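Local coordinates for protein 5-carboxymethyl-2-hydroxymuconate semialdehyde dehydrogenase (Thermus thermophilus, PDB 2D4E) that probably catalyses the NAD-dependent oxidation of 5-carboxymethyl-2-hydroxymuconate semialdehyde to the corresponding carboxylic acid, as a tetrameric member of the aldehyde dehydrogenase family, at residues C[330-335]-C[341-346]. Sequence-based numbering, arbitrary orientation.
Sequences RAIRVG and ETEVGP
Glu341 meets Arg333 through its backbone: Arg333 NE donates to Glu341 O at 2.7 Å, in the carbonyl plane and close to the guanidinium plane, while Glu341 OE1 lies over one guanidinium face, 4.0 Å from Arg333 NE, a long, charge-only salt bridge. Thr342 lays CG2 against Gly335 O, and its OG1 bonds to His336 O. Glu343 follows: with CG anti to its carbonyl carbon (chi1 -66°) and the chain extended beyond, its carboxylate stacks on the other guanidinium face, the planes 5° apart. Its OE2 takes Arg333 N at 2.8 Å through the anti lone pair, nearly straight at 176°, and accepts from a water also donating to Ala331 O; OE1 bonds Gly514 N of a neighbouring subunit. A leucine in place of Arg333 would probably leave both carboxylates without their cationic mate and Glu341 O without its NE donor. Glu343 N (2.8 Å) and Val344 N (3.0 Å) reach Arg333 O from opposite faces of its plane. Val344 O accepts Gly335 N at 3.1 Å, and Val344 CG2 presses on Ile332 CG2 at 3.4 Å, tighter than usual. The two Val344 bonds flank Val334: a single parallel beta bridge closing the loop after helix 315-331 at a subunit interface.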
ATOM      1  N   ARG C 330      -4.361 -37.846  29.094  1.00 26.48           N
ATOM      2  CA  ARG C 330      -4.326 -38.613  30.332  1.00 26.85           C
ATOM      3  C   ARG C 330      -3.014 -38.346  31.068  1.00 27.58           C
ATOM      4  O   ARG C 330      -2.983 -38.271  32.296  1.00 24.78           O
ATOM      5  CB  ARG C 330      -4.440 -40.113  30.028  1.00 29.99           C
ATOM      6  CG  ARG C 330      -4.910 -40.954  31.204  1.00 32.29           C
ATOM      7  CD  ARG C 330      -4.732 -42.451  30.950  1.00 34.60           C
ATOM      8  NE  ARG C 330      -5.490 -42.958  29.806  1.00 32.03           N
ATOM      9  CZ  ARG C 330      -6.817 -43.038  29.752  1.00 31.31           C
ATOM     10  NH1 ARG C 330      -7.558 -42.637  30.779  1.00 32.76           N
ATOM     11  NH2 ARG C 330      -7.405 -43.549  28.679  1.00 32.38           N
ATOM     12  N   ALA C 331      -1.937 -38.192  30.304  1.00 22.61           N
ATOM     13  CA  ALA C 331      -0.613 -37.948  30.873  1.00 20.89           C
ATOM     14  C   ALA C 331      -0.363 -36.512  31.343  1.00 23.35           C
ATOM     15  O   ALA C 331       0.599 -36.260  32.067  1.00 23.31           O
ATOM     16  CB  ALA C 331       0.459 -38.355  29.863  1.00 20.95           C
ATOM     17  N   ILE C 332      -1.214 -35.573  30.934  1.00 21.41           N
ATOM     18  CA  ILE C 332      -1.051 -34.175  31.334  1.00 21.27           C
ATOM     19  C   ILE C 332      -0.980 -34.021  32.859  1.00 22.70           C
ATOM     20  O   ILE C 332      -1.868 -34.481  33.575  1.00 23.91           O
ATOM     21  CB  ILE C 332      -2.215 -33.302  30.790  1.00 22.13           C
ATOM     22  CG1 ILE C 332      -2.152 -33.256  29.258  1.00 19.64           C
ATOM     23  CG2 ILE C 332      -2.142 -31.902  31.376  1.00 21.18           C
ATOM     24  CD1 ILE C 332      -3.321 -32.561  28.605  1.00 21.99           C
ATOM     25  N   ARG C 333       0.081 -33.376  33.346  1.00 19.55           N
ATOM     26  CA  ARG C 333       0.262 -33.164  34.778  1.00 16.81           C
ATOM     27  C   ARG C 333      -0.575 -31.983  35.277  1.00 23.10           C
ATOM     28  O   ARG C 333      -0.396 -30.841  34.832  1.00 19.15           O
ATOM     29  CB  ARG C 333       1.745 -32.922  35.101  1.00 23.65           C
ATOM     30  CG  ARG C 333       2.659 -34.124  34.820  1.00 23.78           C
ATOM     31  CD  ARG C 333       4.086 -33.874  35.295  1.00 19.97           C
ATOM     32  NE  ARG C 333       4.737 -32.794  34.558  1.00 22.64           N
ATOM     33  CZ  ARG C 333       5.255 -32.919  33.338  1.00 26.24           C
ATOM     34  NH1 ARG C 333       5.227 -34.089  32.713  1.00 24.08           N
ATOM     35  NH2 ARG C 333       5.820 -31.874  32.746  1.00 27.31           N
ATOM     36  N   VAL C 334      -1.488 -32.271  36.202  1.00 17.00           N
ATOM     37  CA  VAL C 334      -2.371 -31.262  36.776  1.00 17.80           C
ATOM     38  C   VAL C 334      -1.855 -30.894  38.162  1.00 22.46           C
ATOM     39  O   VAL C 334      -1.583 -31.769  38.986  1.00 21.48           O
ATOM     40  CB  VAL C 334      -3.822 -31.802  36.888  1.00 16.25           C
ATOM     41  CG1 VAL C 334      -4.747 -30.739  37.468  1.00 15.19           C
ATOM     42  CG2 VAL C 334      -4.314 -32.243  35.509  1.00 18.72           C
ATOM     43  N   GLY C 335      -1.703 -29.600  38.416  1.00 20.08           N
ATOM     44  CA  GLY C 335      -1.199 -29.174  39.707  1.00 20.46           C
ATOM     45  C   GLY C 335      -1.214 -27.675  39.924  1.00 23.89           C
ATOM     46  O   GLY C 335      -1.798 -26.924  39.144  1.00 19.58           O
ATOM     47  N   GLU C 341       6.384 -28.276  37.648  1.00 22.00           N
ATOM     48  CA  GLU C 341       6.001 -29.530  37.000  1.00 24.56           C
ATOM     49  C   GLU C 341       4.585 -29.501  36.425  1.00 22.43           C
ATOM     50  O   GLU C 341       4.226 -30.347  35.608  1.00 18.92           O
ATOM     51  CB  GLU C 341       6.106 -30.692  37.990  1.00 28.59           C
ATOM     52  CG  GLU C 341       7.523 -31.008  38.410  1.00 42.34           C
ATOM     53  CD  GLU C 341       8.380 -31.414  37.233  1.00 51.21           C
ATOM     54  OE1 GLU C 341       8.118 -32.495  36.656  1.00 52.82           O
ATOM     55  OE2 GLU C 341       9.307 -30.648  36.883  1.00 52.93           O
ATOM     56  N   THR C 342       3.790 -28.527  36.857  1.00 21.21           N
ATOM     57  CA  THR C 342       2.407 -28.394  36.411  1.00 20.92           C
ATOM     58  C   THR C 342       2.264 -28.026  34.936  1.00 21.76           C
ATOM     59  O   THR C 342       3.013 -27.196  34.422  1.00 20.93           O
ATOM     60  CB  THR C 342       1.675 -27.317  37.235  1.00 18.29           C
ATOM     61  OG1 THR C 342       1.711 -27.668  38.624  1.00 19.59           O
ATOM     62  CG2 THR C 342       0.223 -27.180  36.769  1.00 14.73           C
ATOM     63  N   GLU C 343       1.298 -28.646  34.259  1.00 20.46           N
ATOM     64  CA  GLU C 343       1.039 -28.344  32.855  1.00 24.36           C
ATOM     65  C   GLU C 343      -0.346 -27.716  32.762  1.00 24.39           C
ATOM     66  O   GLU C 343      -0.577 -26.805  31.964  1.00 32.17           O
ATOM     67  CB  GLU C 343       1.107 -29.611  31.995  1.00 17.42           C
ATOM     68  CG  GLU C 343       2.501 -30.227  31.926  1.00 23.05           C
ATOM     69  CD  GLU C 343       2.545 -31.477  31.072  1.00 24.26           C
ATOM     70  OE1 GLU C 343       3.149 -31.436  29.980  1.00 27.51           O
ATOM     71  OE2 GLU C 343       1.966 -32.499  31.491  1.00 25.94           O
ATOM     72  N   VAL C 344      -1.265 -28.211  33.582  1.00 22.91           N
ATOM     73  CA  VAL C 344      -2.622 -27.683  33.622  1.00 20.19           C
ATOM     74  C   VAL C 344      -2.967 -27.280  35.051  1.00 20.30           C
ATOM     75  O   VAL C 344      -2.887 -28.090  35.978  1.00 16.78           O
ATOM     76  CB  VAL C 344      -3.660 -28.718  33.111  1.00 18.86           C
ATOM     77  CG1 VAL C 344      -5.069 -28.307  33.528  1.00 15.53           C
ATOM     78  CG2 VAL C 344      -3.588 -28.811  31.596  1.00 15.46           C
ATOM     79  N   GLY C 345      -3.332 -26.014  35.216  1.00 19.77           N
ATOM     80  CA  GLY C 345      -3.690 -25.499  36.524  1.00 16.16           C
ATOM     81  C   GLY C 345      -5.194 -25.450  36.715  1.00 17.75           C
ATOM     82  O   GLY C 345      -5.936 -26.086  35.968  1.00 20.69           O
ATOM     83  N   PRO C 346      -5.673 -24.695  37.714  1.00 17.59           N
ATOM     84  CA  PRO C 346      -7.099 -24.568  38.008  1.00 17.39           C
ATOM     85  C   PRO C 346      -7.797 -23.504  37.168  1.00 20.28           C
ATOM     86  O   PRO C 346      -7.158 -22.584  36.652  1.00 17.50           O
ATOM     87  CB  PRO C 346      -7.101 -24.203  39.478  1.00 20.40           C
ATOM     88  CG  PRO C 346      -5.926 -23.269  39.554  1.00 19.61           C
ATOM     89  CD  PRO C 346      -4.867 -23.965  38.710  1.00 15.83           C
TER
HETATM   90  O   HOH W   1       2.711 -35.023  30.829  1.00 32.45           O